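Local coordinates for protein HpcH/HpaI aldolase (Desulfitobacterium hafniense, PDB 3QZ6) that belongs to the HpcH/HpaI aldolase family and folds as a closed barrel of eight parallel strands wrapped by helices, at residues H57-A62 / V67-R72; T19-V24 / R31-A36; M4-K9 / L38-V43; V71-V76 / Q82-I87. All blocks are in the same frame, centred on the assembly; numbering follows the deposited sequence.

Contact 1: residues H57-A62 / V67-R72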
# COMPACT_ATOMS: atom_id res chain seq x y z
N HIS A 57 -9.70 13.49 3.37
CA HIS A 57 -8.79 12.91 4.38
C HIS A 57 -7.34 12.96 3.93
O HIS A 57 -6.44 13.28 4.73
CB HIS A 57 -9.20 11.48 4.75
CG HIS A 57 -10.47 11.40 5.54
ND1 HIS A 57 -11.16 10.23 5.73
CD2 HIS A 57 -11.17 12.36 6.18
CE1 HIS A 57 -12.23 10.46 6.47
NE2 HIS A 57 -12.27 11.75 6.75
N LEU A 58 -7.10 12.63 2.67
CA LEU A 58 -5.74 12.69 2.14
C LEU A 58 -5.22 14.13 2.19
O LEU A 58 -4.10 14.39 2.63
CB LEU A 58 -5.69 12.14 0.71
CG LEU A 58 -5.95 10.64 0.52
CD1 LEU A 58 -6.28 10.29 -0.93
CD2 LEU A 58 -4.79 9.79 1.01
N VAL A 59 -6.04 15.06 1.74
CA VAL A 59 -5.64 16.47 1.67
C VAL A 59 -5.35 17.04 3.06
O VAL A 59 -4.40 17.78 3.25
CB VAL A 59 -6.73 17.31 0.97
CG1 VAL A 59 -6.53 18.80 1.24
CG2 VAL A 59 -6.73 17.02 -0.53
N SER A 60 -6.17 16.67 4.04
CA SER A 60 -5.98 17.17 5.41
C SER A 60 -4.59 16.85 5.96
O SER A 60 -4.00 17.64 6.70
CB SER A 60 -7.05 16.60 6.33
OG SER A 60 -8.30 17.19 5.99
N VAL A 61 -4.08 15.68 5.62
CA VAL A 61 -2.74 15.29 6.04
C VAL A 61 -1.70 15.96 5.14
O VAL A 61 -0.67 16.43 5.63
CB VAL A 61 -2.57 13.75 6.01
CG1 VAL A 61 -1.14 13.37 6.35
CG2 VAL A 61 -3.58 13.08 6.99
N ALA A 62 -1.97 16.02 3.84
CA ALA A 62 -1.00 16.59 2.90
C ALA A 62 -0.73 18.07 3.11
O ALA A 62 0.39 18.55 2.88
CB ALA A 62 -1.46 16.35 1.47
N VAL A 67 2.97 18.17 0.86
CA VAL A 67 2.79 17.34 -0.33
C VAL A 67 1.55 17.85 -1.07
O VAL A 67 0.53 18.18 -0.45
CB VAL A 67 2.61 15.85 0.07
CG1 VAL A 67 2.39 14.97 -1.16
CG2 VAL A 67 3.84 15.36 0.85
N SER A 68 1.63 17.93 -2.40
CA SER A 68 0.51 18.42 -3.19
C SER A 68 -0.34 17.25 -3.68
O SER A 68 0.19 16.24 -4.12
CB SER A 68 1.02 19.21 -4.39
OG SER A 68 1.82 20.31 -4.00
N VAL A 69 -1.66 17.41 -3.63
CA VAL A 69 -2.56 16.36 -4.09
C VAL A 69 -3.21 16.81 -5.39
O VAL A 69 -3.87 17.85 -5.43
CB VAL A 69 -3.66 16.07 -3.05
CG1 VAL A 69 -4.59 14.96 -3.53
CG2 VAL A 69 -3.03 15.71 -1.68
N LEU A 70 -3.00 16.05 -6.47
CA LEU A 70 -3.73 16.32 -7.71
C LEU A 70 -4.75 15.21 -7.88
O LEU A 70 -4.61 14.15 -7.29
CB LEU A 70 -2.78 16.32 -8.92
CG LEU A 70 -1.59 17.29 -8.85
CD1 LEU A 70 -0.75 17.16 -10.11
CD2 LEU A 70 -2.07 18.74 -8.67
N VAL A 71 -5.77 15.46 -8.69
CA VAL A 71 -6.76 14.42 -8.96
C VAL A 71 -6.96 14.24 -10.46
O VAL A 71 -7.07 15.21 -11.21
CB VAL A 71 -8.12 14.76 -8.32
CG1 VAL A 71 -9.10 13.58 -8.50
CG2 VAL A 71 -7.95 15.08 -6.82
N ARG A 72 -6.99 12.98 -10.90
CA ARG A 72 -7.33 12.66 -12.28
C ARG A 72 -8.83 12.42 -12.29
O ARG A 72 -9.32 11.43 -11.74
CB ARG A 72 -6.58 11.40 -12.71
CG ARG A 72 -6.90 10.87 -14.10
CD ARG A 72 -6.47 9.40 -14.17
NE ARG A 72 -5.54 9.16 -15.25
CZ ARG A 72 -4.73 8.11 -15.33
NH1 ARG A 72 -4.72 7.18 -14.39
NH2 ARG A 72 -3.91 8.00 -16.37
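Ala-62 and Val-69 meet where helix 52-65 lies against strand 68-72, the second half of a beta-alpha-beta unit of the TIM barrel. The tight part is small and apolar. Ala-62 CB comes within 3.6 Å of Val-69 CG2. Val-59 CG2, about one turn earlier on the helix, lies 4.1 Å from Val-69 CG2. The CG2 branch of Val-69 thus touches both helix residues, and its CB is as near to Val-59 CG2. The first torsion of Val-69 explains this: CG1 stands anti to the backbone N (chi1 -179°), which places CG2 beside that N and on the helix side. The side chains of Val-59 and Val-69 meet at a slant. Leu-58 also turns its CB toward the strand, but it packs on Leu-21, Val-43 and Ile-29.

The outer side of the helix is different. His-57 and Ser-60 are exposed and take no part in the packing. Val-61 is partly exposed and leans on helix 29-35 through Val-30 and Arg-31.

The strand's other face is polar but not loose. Ser-68 is buried and points away from the helix, and its OG bonds to Glu-90. Arg-72 forms salt bridges with Asp-44 and Glu-46.

The chain turns back after Ala-62, and Ala-62 CB is only 3.3 Å from Val-67 O. One backbone bond spans the turn: Val-67 N donates to Ala-62 O at 3.3 Å, a weak bond but fairly straight, with an N-H...O angle of 161°.

Contact 2: residues T19-V24 / R31-A36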
# COMPACT_ATOMS: atom_id res chain seq x y z
N THR A 19 3.69 10.30 -7.93
CA THR A 19 3.32 8.94 -8.25
C THR A 19 1.80 8.85 -8.32
O THR A 19 1.10 9.75 -7.85
CB THR A 19 3.91 7.96 -7.22
OG1 THR A 19 3.98 6.65 -7.78
CG2 THR A 19 3.07 7.93 -5.93
N MSE A 20 1.28 7.77 -8.91
CA MSE A 20 -0.16 7.55 -8.97
C MSE A 20 -0.66 6.88 -7.68
O MSE A 20 0.05 6.08 -7.08
CB MSE A 20 -0.52 6.65 -10.16
CG MSE A 20 -0.19 7.24 -11.54
SE MSE A 20 -1.27 8.81 -11.89
CE MSE A 20 -3.05 8.06 -11.47
N LEU A 21 -1.88 7.22 -7.27
CA LEU A 21 -2.52 6.56 -6.14
C LEU A 21 -3.82 5.90 -6.62
O LEU A 21 -4.77 6.59 -6.99
CB LEU A 21 -2.84 7.58 -5.03
CG LEU A 21 -3.28 6.96 -3.69
CD1 LEU A 21 -2.04 6.43 -2.96
CD2 LEU A 21 -4.05 7.95 -2.81
N ASN A 22 -3.86 4.56 -6.62
CA ASN A 22 -5.02 3.83 -7.13
C ASN A 22 -5.70 2.93 -6.10
O ASN A 22 -6.90 2.64 -6.23
CB ASN A 22 -4.64 2.94 -8.33
CG ASN A 22 -4.38 3.74 -9.58
OD1 ASN A 22 -3.30 4.32 -9.74
ND2 ASN A 22 -5.36 3.80 -10.48
N LEU A 23 -4.93 2.47 -5.11
CA LEU A 23 -5.44 1.51 -4.14
C LEU A 23 -5.59 2.11 -2.74
O LEU A 23 -6.68 2.12 -2.16
CB LEU A 23 -4.50 0.29 -4.05
CG LEU A 23 -4.81 -0.72 -2.93
CD1 LEU A 23 -5.79 -1.76 -3.44
CD2 LEU A 23 -3.53 -1.42 -2.40
N VAL A 24 -4.48 2.57 -2.18
CA VAL A 24 -4.45 2.94 -0.76
C VAL A 24 -5.34 4.16 -0.51
O VAL A 24 -5.28 5.13 -1.27
CB VAL A 24 -3.01 3.19 -0.28
CG1 VAL A 24 -2.99 3.55 1.23
CG2 VAL A 24 -2.13 1.95 -0.56
N ARG A 31 2.00 10.55 4.56
CA ARG A 31 3.21 10.70 5.36
C ARG A 31 4.32 9.79 4.84
O ARG A 31 5.50 10.15 4.87
CB ARG A 31 2.91 10.40 6.82
CG ARG A 31 1.78 11.24 7.38
CD ARG A 31 1.14 10.53 8.58
NE ARG A 31 1.94 10.80 9.74
CZ ARG A 31 1.91 10.16 10.91
NH1 ARG A 31 1.11 9.13 11.18
NH2 ARG A 31 2.73 10.59 11.84
N ILE A 32 3.94 8.61 4.36
CA ILE A 32 4.91 7.71 3.75
C ILE A 32 5.50 8.35 2.50
O ILE A 32 6.71 8.31 2.27
CB ILE A 32 4.27 6.36 3.41
CG1 ILE A 32 4.14 5.52 4.69
CG2 ILE A 32 5.11 5.61 2.38
CD1 ILE A 32 3.33 4.24 4.52
N TYR A 33 4.64 8.97 1.70
CA TYR A 33 5.09 9.60 0.46
C TYR A 33 5.97 10.83 0.72
O TYR A 33 6.95 11.08 0.01
CB TYR A 33 3.90 9.93 -0.45
CG TYR A 33 3.39 8.73 -1.26
CD1 TYR A 33 4.09 7.53 -1.28
CD2 TYR A 33 2.22 8.82 -2.01
CE1 TYR A 33 3.64 6.44 -2.04
CE2 TYR A 33 1.76 7.74 -2.76
CZ TYR A 33 2.47 6.55 -2.77
OH TYR A 33 2.01 5.49 -3.53
N ALA A 34 5.63 11.61 1.74
CA ALA A 34 6.46 12.75 2.11
C ALA A 34 7.85 12.26 2.50
O ALA A 34 8.86 12.80 2.06
CB ALA A 34 5.84 13.51 3.26
N GLU A 35 7.90 11.22 3.33
CA GLU A 35 9.17 10.69 3.81
C GLU A 35 9.99 10.09 2.67
O GLU A 35 11.23 10.15 2.69
CB GLU A 35 8.95 9.67 4.94
CG GLU A 35 10.21 8.93 5.40
CD GLU A 35 11.23 9.84 6.08
OE1 GLU A 35 10.89 10.98 6.45
OE2 GLU A 35 12.39 9.39 6.24
N ALA A 36 9.31 9.54 1.67
CA ALA A 36 10.00 8.99 0.50
C ALA A 36 10.51 10.07 -0.45
O ALA A 36 11.20 9.76 -1.43
CB ALA A 36 9.11 8.02 -0.25
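The ring of Tyr-33 reaches from helix 29-35 to strand 16-21 and meets Thr-19 and Leu-21. The helix and strand segments run antiparallel, at 173°, with their axes 12.0 Å apart. A long side chain is needed to bridge that distance, and Tyr-33 supplies it. Its CG sits beside the backbone N (chi1 -81°), and from there the ring extends toward the strand.

Thr-19 lies across the far end of the ring, the two side chains meeting at about a right angle. Its methyl does the touching: CG2 is 3.4 Å from Tyr-33 CE2 and 3.6 Å from Tyr-33 OH. The hydroxyl is used elsewhere, since Thr-19 OG1 bonds to the carbonyl of Trp-235 on the last strand of the barrel. Leu-21 comes to the same ring carbon at a slant, with CD1 4.0 Å from Tyr-33 CE2. Its CB does not point at the helix, but the end of the chain swings nearer. Both methyl groups approach the ring obliquely.

Met-20, a selenomethionine, points away from the helix and packs on Ile-42 and Asp-44. Tyr-33 also touches Asp-238 of helix 238-254 and Thr-246 of the second subunit. Residues of this contact therefore also take part in the packing between the two subunits. The arrangement is the packing of a helix on its preceding strand in the first beta-alpha-beta unit of a TIM barrel.

Contact 3: residues M4-K9 / L38-V43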
# COMPACT_ATOMS: atom_id res chain seq x y z
N MSE A 4 -0.06 26.11 -0.63
CA MSE A 4 0.02 25.57 -1.98
C MSE A 4 1.49 25.41 -2.33
O MSE A 4 2.28 26.33 -2.12
CB MSE A 4 -0.66 26.52 -2.97
CG MSE A 4 -2.12 26.82 -2.65
SE MSE A 4 -3.31 25.35 -3.13
CE MSE A 4 -3.23 25.49 -5.07
N PHE A 5 1.88 24.25 -2.85
CA PHE A 5 3.30 23.93 -2.98
C PHE A 5 3.80 23.68 -4.40
O PHE A 5 4.97 23.89 -4.69
CB PHE A 5 3.65 22.72 -2.10
CG PHE A 5 3.01 22.76 -0.72
CD1 PHE A 5 3.43 23.69 0.22
CD2 PHE A 5 2.02 21.86 -0.38
CE1 PHE A 5 2.85 23.72 1.48
CE2 PHE A 5 1.43 21.89 0.88
CZ PHE A 5 1.85 22.83 1.81
N LEU A 6 2.93 23.22 -5.30
CA LEU A 6 3.39 22.70 -6.59
C LEU A 6 3.88 23.77 -7.57
O LEU A 6 5.01 23.69 -8.07
CB LEU A 6 2.32 21.82 -7.24
CG LEU A 6 2.80 21.08 -8.49
CD1 LEU A 6 3.99 20.19 -8.17
CD2 LEU A 6 1.67 20.24 -9.10
N LYS A 7 3.03 24.75 -7.88
CA LYS A 7 3.41 25.75 -8.89
C LYS A 7 4.60 26.59 -8.45
O LYS A 7 5.39 27.05 -9.28
CB LYS A 7 2.24 26.66 -9.25
CG LYS A 7 1.10 25.94 -9.95
CD LYS A 7 0.94 26.39 -11.38
CE LYS A 7 0.81 27.89 -11.48
NZ LYS A 7 0.15 28.31 -12.74
N LYS A 8 4.73 26.78 -7.15
CA LYS A 8 5.86 27.52 -6.59
C LYS A 8 7.17 26.82 -6.98
O LYS A 8 8.12 27.46 -7.42
CB LYS A 8 5.71 27.60 -5.07
CG LYS A 8 6.49 28.70 -4.40
CD LYS A 8 6.05 28.84 -2.95
CE LYS A 8 6.97 29.75 -2.15
NZ LYS A 8 6.60 29.78 -0.70
N LYS A 9 7.22 25.51 -6.83
CA LYS A 9 8.38 24.73 -7.23
C LYS A 9 8.63 24.80 -8.74
O LYS A 9 9.76 25.00 -9.17
CB LYS A 9 8.21 23.27 -6.81
CG LYS A 9 8.14 23.09 -5.31
CD LYS A 9 7.78 21.65 -4.94
CE LYS A 9 7.92 21.44 -3.44
NZ LYS A 9 7.37 20.12 -3.03
N LEU A 38 8.55 12.41 -2.18
CA LEU A 38 7.65 12.81 -3.27
C LEU A 38 7.16 14.24 -3.08
O LEU A 38 6.92 14.67 -1.96
CB LEU A 38 6.46 11.86 -3.37
CG LEU A 38 6.79 10.47 -3.93
CD1 LEU A 38 5.63 9.50 -3.76
CD2 LEU A 38 7.20 10.57 -5.39
N ASP A 39 7.03 14.98 -4.17
CA ASP A 39 6.45 16.32 -4.13
C ASP A 39 4.92 16.30 -4.21
O ASP A 39 4.26 17.19 -3.68
CB ASP A 39 6.99 17.16 -5.28
CG ASP A 39 8.47 17.39 -5.16
OD1 ASP A 39 8.85 18.19 -4.28
OD2 ASP A 39 9.24 16.75 -5.90
N TYR A 40 4.38 15.31 -4.91
CA TYR A 40 2.94 15.26 -5.14
C TYR A 40 2.51 13.83 -5.44
O TYR A 40 3.34 12.94 -5.62
CB TYR A 40 2.54 16.18 -6.31
CG TYR A 40 3.00 15.68 -7.67
CD1 TYR A 40 2.14 14.96 -8.51
CD2 TYR A 40 4.30 15.92 -8.13
CE1 TYR A 40 2.56 14.49 -9.74
CE2 TYR A 40 4.72 15.45 -9.35
CZ TYR A 40 3.85 14.74 -10.16
OH TYR A 40 4.28 14.28 -11.39
N PHE A 41 1.20 13.60 -5.46
CA PHE A 41 0.69 12.35 -6.00
C PHE A 41 -0.65 12.62 -6.64
O PHE A 41 -1.27 13.66 -6.39
CB PHE A 41 0.59 11.25 -4.93
CG PHE A 41 -0.32 11.59 -3.79
CD1 PHE A 41 -1.67 11.27 -3.85
CD2 PHE A 41 0.18 12.21 -2.65
CE1 PHE A 41 -2.51 11.57 -2.78
CE2 PHE A 41 -0.65 12.52 -1.59
CZ PHE A 41 -2.00 12.19 -1.64
N ILE A 42 -1.09 11.70 -7.48
CA ILE A 42 -2.31 11.93 -8.24
C ILE A 42 -3.31 10.86 -7.89
O ILE A 42 -3.06 9.68 -8.09
CB ILE A 42 -2.04 11.91 -9.75
CG1 ILE A 42 -0.87 12.84 -10.10
CG2 ILE A 42 -3.32 12.28 -10.52
CD1 ILE A 42 -0.75 13.13 -11.60
N VAL A 43 -4.45 11.28 -7.35
CA VAL A 43 -5.50 10.34 -7.01
C VAL A 43 -6.23 9.96 -8.29
O VAL A 43 -6.69 10.83 -9.03
CB VAL A 43 -6.49 10.94 -5.99
CG1 VAL A 43 -7.59 9.93 -5.67
CG2 VAL A 43 -5.73 11.36 -4.71
O HOH W 1 4.60 19.82 -4.20
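Helix 6-11 passes the start of strand 40-44 with its backbone well clear, the CA atoms of Leu-6 and Asp-39 being 7.5 Å apart. The side chains make the join. This helix precedes the first strand of the TIM barrel, and here it lies by the beginning of the second strand.

The main link is a salt bridge. Lys-9 NZ donates to Asp-39 OD1 at 2.7 Å. It meets the anti lone pair of that oxygen, the one directed away from OD2. The lysine chain is extended beyond CG, which carries the ammonium group across to the carboxylate, and the two side chains meet at a slant. The other oxygen, Asp-39 OD2, accepts a bond from Val-17 N on the neighbouring strand. The carboxylate is therefore gripped at both oxygens, which should limit its rotation. Both residues remain partly exposed.

Deeper in, the contact turns apolar. Leu-6 and Tyr-40 are both buried. Leu-6 CD1 comes to 4.3 Å from Tyr-40 CD2, an oblique and rather loose approach. Ile-42, two residues along the strand, places CG1 at the edge of the tyrosine ring, in its plane. Tyr-40 also packs on Met-232 and Leu-234 of the last strand, across the inside of the barrel end. The start of helix 6-11 is tied further by Glu-90, which accepts bonds from Phe-5 N and Leu-6 N.

A water adds a second link between Lys-9 and Asp-39. It accepts from Lys-9 NZ at 3.0 Å and donates to Asp-39 O at 2.7 Å.

Contact 4: residues V71-V76 / Q82-I87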
# COMPACT_ATOMS: atom_id res chain seq x y z
N VAL A 71 -5.77 15.46 -8.69
CA VAL A 71 -6.76 14.42 -8.96
C VAL A 71 -6.96 14.24 -10.46
O VAL A 71 -7.07 15.21 -11.21
CB VAL A 71 -8.12 14.76 -8.32
CG1 VAL A 71 -9.10 13.58 -8.50
CG2 VAL A 71 -7.95 15.08 -6.82
N ARG A 72 -6.99 12.98 -10.90
CA ARG A 72 -7.33 12.66 -12.28
C ARG A 72 -8.83 12.42 -12.29
O ARG A 72 -9.32 11.43 -11.74
CB ARG A 72 -6.58 11.40 -12.71
CG ARG A 72 -6.90 10.87 -14.10
CD ARG A 72 -6.47 9.40 -14.17
NE ARG A 72 -5.54 9.16 -15.25
CZ ARG A 72 -4.73 8.11 -15.33
NH1 ARG A 72 -4.72 7.18 -14.39
NH2 ARG A 72 -3.91 8.00 -16.37
N ILE A 73 -9.58 13.34 -12.88
CA ILE A 73 -11.03 13.27 -12.83
C ILE A 73 -11.58 12.61 -14.09
O ILE A 73 -10.98 12.70 -15.15
CB ILE A 73 -11.65 14.66 -12.64
CG1 ILE A 73 -11.17 15.63 -13.73
CG2 ILE A 73 -11.30 15.18 -11.22
CD1 ILE A 73 -11.69 17.06 -13.55
N PRO A 74 -12.72 11.93 -13.98
CA PRO A 74 -13.26 11.17 -15.13
C PRO A 74 -13.91 12.05 -16.20
O PRO A 74 -14.03 11.64 -17.35
CB PRO A 74 -14.30 10.27 -14.48
CG PRO A 74 -14.76 11.04 -13.25
CD PRO A 74 -13.51 11.73 -12.75
N GLN A 75 -14.36 13.23 -15.82
CA GLN A 75 -14.99 14.13 -16.78
C GLN A 75 -14.90 15.53 -16.20
O GLN A 75 -14.74 15.70 -14.99
CB GLN A 75 -16.46 13.76 -17.03
CG GLN A 75 -17.39 14.07 -15.85
CD GLN A 75 -18.70 13.31 -15.90
OE1 GLN A 75 -18.82 12.32 -16.62
NE2 GLN A 75 -19.68 13.76 -15.13
N VAL A 76 -14.97 16.53 -17.07
CA VAL A 76 -14.86 17.91 -16.64
C VAL A 76 -16.25 18.49 -16.38
O VAL A 76 -17.00 18.76 -17.31
CB VAL A 76 -14.13 18.74 -17.70
CG1 VAL A 76 -14.10 20.21 -17.30
CG2 VAL A 76 -12.72 18.20 -17.88
N GLN A 82 -15.16 22.17 -8.96
CA GLN A 82 -15.43 23.08 -7.86
C GLN A 82 -15.16 22.39 -6.51
O GLN A 82 -14.46 22.93 -5.66
CB GLN A 82 -16.87 23.59 -7.91
CG GLN A 82 -17.26 24.49 -6.74
CD GLN A 82 -16.79 25.92 -6.95
OE1 GLN A 82 -16.91 26.46 -8.05
NE2 GLN A 82 -16.22 26.52 -5.91
N ARG A 83 -15.73 21.21 -6.31
CA ARG A 83 -15.62 20.55 -5.01
C ARG A 83 -14.18 20.17 -4.68
O ARG A 83 -13.73 20.35 -3.55
CB ARG A 83 -16.51 19.31 -4.93
CG ARG A 83 -18.01 19.59 -5.15
CD ARG A 83 -18.83 18.30 -4.99
NE ARG A 83 -18.92 17.91 -3.58
CZ ARG A 83 -19.60 16.86 -3.13
NH1 ARG A 83 -20.22 16.05 -4.00
NH2 ARG A 83 -19.65 16.61 -1.83
N LEU A 84 -13.47 19.62 -5.65
CA LEU A 84 -12.13 19.12 -5.36
C LEU A 84 -11.17 20.26 -5.06
O LEU A 84 -10.31 20.11 -4.19
CB LEU A 84 -11.60 18.21 -6.48
CG LEU A 84 -12.33 16.86 -6.57
CD1 LEU A 84 -11.93 16.12 -7.85
CD2 LEU A 84 -12.08 16.00 -5.33
N LEU A 85 -11.29 21.38 -5.77
CA LEU A 85 -10.44 22.54 -5.46
C LEU A 85 -10.81 23.10 -4.10
O LEU A 85 -9.93 23.52 -3.33
CB LEU A 85 -10.58 23.63 -6.52
CG LEU A 85 -9.99 23.33 -7.90
CD1 LEU A 85 -10.23 24.49 -8.84
CD2 LEU A 85 -8.49 23.04 -7.81
N ASP A 86 -12.10 23.14 -3.80
CA ASP A 86 -12.54 23.68 -2.51
C ASP A 86 -12.01 22.81 -1.38
O ASP A 86 -11.53 23.30 -0.36
CB ASP A 86 -14.07 23.77 -2.45
CG ASP A 86 -14.62 24.92 -3.30
OD1 ASP A 86 -13.84 25.82 -3.66
OD2 ASP A 86 -15.83 24.93 -3.58
N ILE A 87 -12.10 21.50 -1.57
CA ILE A 87 -11.60 20.55 -0.57
C ILE A 87 -10.10 20.72 -0.35
O ILE A 87 -9.62 20.57 0.77
CB ILE A 87 -11.95 19.10 -0.97
CG1 ILE A 87 -13.46 18.85 -0.80
CG2 ILE A 87 -11.17 18.09 -0.14
CD1 ILE A 87 -13.96 17.62 -1.63
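Leu-84 CD1 is the touching atom between helix 78-87 and the end of strand 68-72, in the beta-alpha-beta unit of the TIM barrel that leads on to strand 91-94. Two side chains meet this one methyl. Ile-73 CG2 lies 3.6 Å from Leu-84 CD1, and Val-71 CG1 lies 3.9 Å from it. The approaches differ. Val-71 stands roughly perpendicular to Leu-84, whereas Ile-73 runs alongside it, pointing the other way.

The torsion of Ile-73 matters here. With chi1 at 56°, CG1 lies between N and C; CG2 then falls opposite the carbonyl carbon, and that branch meets the leucine. All three residues are buried, and no hydrogen bond joins the two segments.

The next shell packs round these groups. Leu-84 also touches Phe-52 and Ile-55 of helix 52-65, Ile-73 touches Ile-94 and Val-71 touches Cys-45. Val-71 is bonded through its backbone to Gly-91 and Met-93 of the next strand.

Farther out, polar bonds hold the helix. Asp-86 OD1 forms a salt bridge with Arg-118, and Gln-82 NE2 also donates to Gly-119 O. One helical turn is braced by Gln-82 NE2, which donates to Asp-86 OD2 at 2.8 Å. The bond is nearly straight, with an N-H...O angle of 170°. It meets OD2 on the syn side, 23° out of the carboxylate plane.

How the contacts relate
Contacts 1, 2 and 4 are buried and mostly apolar. Each packs a barrel helix on a strand of its own beta-alpha-beta unit. In contacts 2 and 4 the strand comes before the helix, and in contact 1 it comes after. Contacts 1 and 4 share strand 68-72, including Val-71 and Arg-72. Contact 3 differs: it is only partly buried, lies at the start of the barrel strands and adds a salt bridge and a water to its apolar packing. The sheet joins them all. Strand 40-44 of contact 3 lies between strands 16-21 and 68-72, probably hydrogen-bonded to them, Leu-21 N to Ile-42 O and Arg-72 N to Val-43 O. Contact 2 reaches the second subunit through Tyr-33, contact 3 through Leu-38.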